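PDB 5YCZ: Trypsin/chymotrypsin inhibitor from Alocasia macrorrhizos, which inhibits the serine proteases trypsin and alpha-chymotrypsin as a Kunitz-type inhibitor of the beta-trefoil fold, and assembles as a homodimer. Local coordinates for residues G15-A20 with P55-P60. Numbering follows the deposited sequence.
Sequences GQLYYA and PLAFFP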
loop_
_atom_site.group_PDB
_atom_site.type_symbol
_atom_site.label_atom_id
_atom_site.label_comp_id
_atom_site.label_asym_id
_atom_site.label_seq_id
_atom_site.Cartn_x
_atom_site.Cartn_y
_atom_site.Cartn_z
ATOM N N GLY A 15 1.031 1.051 10.570
ATOM C CA GLY A 15 1.444 0.221 9.468
ATOM C C GLY A 15 0.944 -1.206 9.505
ATOM O O GLY A 15 0.921 -1.853 8.455
ATOM N N GLN A 16 0.564 -1.729 10.670
ATOM C CA GLN A 16 0.047 -3.088 10.702
ATOM C C GLN A 16 -1.336 -3.153 10.049
ATOM O O GLN A 16 -2.012 -2.136 9.858
ATOM C CB GLN A 16 -0.020 -3.612 12.136
ATOM C CG GLN A 16 1.259 -3.432 12.939
ATOM C CD GLN A 16 2.455 -4.121 12.330
ATOM O OE1 GLN A 16 2.482 -5.345 12.207
ATOM N NE2 GLN A 16 3.463 -3.337 11.953
ATOM N N LEU A 17 -1.762 -4.375 9.712
ATOM C CA LEU A 17 -2.967 -4.581 8.921
ATOM C C LEU A 17 -4.160 -4.818 9.826
ATOM O O LEU A 17 -4.107 -5.687 10.694
ATOM C CB LEU A 17 -2.817 -5.779 7.988
ATOM C CG LEU A 17 -1.627 -5.885 7.051
ATOM C CD1 LEU A 17 -1.951 -6.906 5.973
ATOM C CD2 LEU A 17 -1.305 -4.541 6.459
ATOM N N TYR A 18 -5.252 -4.088 9.581
ATOM C CA TYR A 18 -6.492 -4.242 10.332
ATOM C C TYR A 18 -7.685 -4.214 9.382
ATOM O O TYR A 18 -7.735 -3.402 8.459
ATOM C CB TYR A 18 -6.667 -3.129 11.376
ATOM C CG TYR A 18 -5.547 -2.992 12.393
ATOM C CD1 TYR A 18 -4.332 -2.403 12.050
ATOM C CD2 TYR A 18 -5.714 -3.432 13.704
ATOM C CE1 TYR A 18 -3.301 -2.284 12.980
ATOM C CE2 TYR A 18 -4.703 -3.305 14.629
ATOM C CZ TYR A 18 -3.503 -2.739 14.260
ATOM O OH TYR A 18 -2.499 -2.621 15.179
ATOM N N TYR A 19 -8.645 -5.089 9.616
ATOM C CA TYR A 19 -9.898 -5.073 8.888
ATOM C C TYR A 19 -10.876 -4.113 9.560
ATOM O O TYR A 19 -10.984 -4.090 10.791
ATOM C CB TYR A 19 -10.532 -6.464 8.856
ATOM C CG TYR A 19 -9.765 -7.556 8.138
ATOM C CD1 TYR A 19 -9.326 -7.397 6.829
ATOM C CD2 TYR A 19 -9.530 -8.779 8.764
ATOM C CE1 TYR A 19 -8.643 -8.420 6.182
ATOM C CE2 TYR A 19 -8.860 -9.806 8.123
ATOM C CZ TYR A 19 -8.415 -9.622 6.837
ATOM O OH TYR A 19 -7.743 -10.651 6.217
ATOM N N ALA A 20 -11.625 -3.355 8.747
ATOM C CA ALA A 20 -12.637 -2.429 9.261
ATOM C C ALA A 20 -14.001 -3.105 9.224
ATOM O O ALA A 20 -14.807 -2.890 8.323
ATOM C CB ALA A 20 -12.643 -1.125 8.471
ATOM N N PRO A 55 -7.746 -5.607 4.032
ATOM C CA PRO A 55 -6.994 -5.004 5.143
ATOM C C PRO A 55 -6.650 -3.543 4.884
ATOM O O PRO A 55 -6.282 -3.155 3.771
ATOM C CB PRO A 55 -5.722 -5.857 5.220
ATOM C CG PRO A 55 -6.022 -7.095 4.440
ATOM C CD PRO A 55 -7.011 -6.703 3.386
ATOM N N LEU A 56 -6.747 -2.744 5.938
ATOM C CA LEU A 56 -6.301 -1.366 5.939
ATOM C C LEU A 56 -5.095 -1.214 6.849
ATOM O O LEU A 56 -4.845 -2.037 7.734
ATOM C CB LEU A 56 -7.416 -0.429 6.408
ATOM C CG LEU A 56 -8.645 -0.413 5.510
ATOM C CD1 LEU A 56 -9.871 -0.113 6.317
ATOM C CD2 LEU A 56 -8.467 0.619 4.414
ATOM N N ALA A 57 -4.344 -0.147 6.624
ATOM C CA ALA A 57 -3.294 0.245 7.546
ATOM C C ALA A 57 -3.320 1.756 7.675
ATOM O O ALA A 57 -3.721 2.457 6.739
ATOM C CB ALA A 57 -1.921 -0.243 7.088
ATOM N N PHE A 58 -2.908 2.248 8.849
ATOM C CA PHE A 58 -3.036 3.648 9.230
ATOM C C PHE A 58 -1.682 4.263 9.538
ATOM O O PHE A 58 -0.779 3.604 10.053
ATOM C CB PHE A 58 -3.923 3.804 10.440
ATOM C CG PHE A 58 -5.208 3.080 10.314
ATOM C CD1 PHE A 58 -6.303 3.697 9.736
ATOM C CD2 PHE A 58 -5.318 1.764 10.740
ATOM C CE1 PHE A 58 -7.498 3.023 9.603
ATOM C CE2 PHE A 58 -6.500 1.079 10.617
ATOM C CZ PHE A 58 -7.600 1.702 10.044
ATOM N N PHE A 59 -1.568 5.558 9.239
ATOM C CA PHE A 59 -0.298 6.270 9.287
ATOM C C PHE A 59 -0.541 7.631 9.922
ATOM O O PHE A 59 -0.951 8.579 9.233
ATOM C CB PHE A 59 0.304 6.407 7.891
ATOM C CG PHE A 59 0.607 5.090 7.256
ATOM C CD1 PHE A 59 -0.375 4.397 6.566
ATOM C CD2 PHE A 59 1.868 4.520 7.388
ATOM C CE1 PHE A 59 -0.095 3.148 5.996
ATOM C CE2 PHE A 59 2.164 3.280 6.831
ATOM C CZ PHE A 59 1.186 2.594 6.127
ATOM N N PRO A 60 -0.321 7.761 11.230
ATOM C CA PRO A 60 -0.532 9.052 11.882
ATOM C C PRO A 60 0.356 10.100 11.242
ATOM O O PRO A 60 1.517 9.838 10.925
ATOM C CB PRO A 60 -0.127 8.786 13.332
ATOM C CG PRO A 60 -0.131 7.315 13.470
ATOM C CD PRO A 60 0.256 6.775 12.153
#
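Tyr18 and Leu56 face each other as a hydrogen-bonded antiparallel pair, with Tyr18 N giving to Leu56 O and Leu56 N to Tyr18 O, both at 2.8 Å. Their strands, 18-22 and 55-60, are neighbours in an antiparallel sheet of this beta-trefoil, flanked by 176-180 and 74-77 respectively. Both side chains leave the sheet on the same face, where the short methyl of Ala20 lets Leu56 CD1 approach its CB to 3.7 Å. The edge of the Phe58 ring meets Tyr18 CB (4.3 Å from Phe58 CE2), and Phe178 packs nearly perpendicular to that ring. Tyr18 OH, at the polar end of an otherwise buried side chain, is hydrogen-bonded to Gln13 N.

Tyr19 starts away from strand 55-60, but its CG stands beside its own backbone N (chi1 -64°), which brings the ring back alongside Pro55, pointing the same way; Tyr19 CE1 comes to 3.4 Å from Pro55 CG. Leu17 CD1 crosses obliquely to Pro55 CB at 4.0 Å. The rigid proline ring suits a residue touched by two side chains. Farther along, Ala57 CB fits against Gln16 O at 3.4 Å, and Gly15, whose positive phi (86°) is easy without a CB, donates its N to Phe58 O (3.2 Å).

Leu56-Ala57 is the predicted reactive bond, yet here both residues are buried in a sheet strand. Paired backbone polar groups and close apolar contacts suggest a firmly held segment, unlike the exposed reactive loop of classical Kunitz inhibitors.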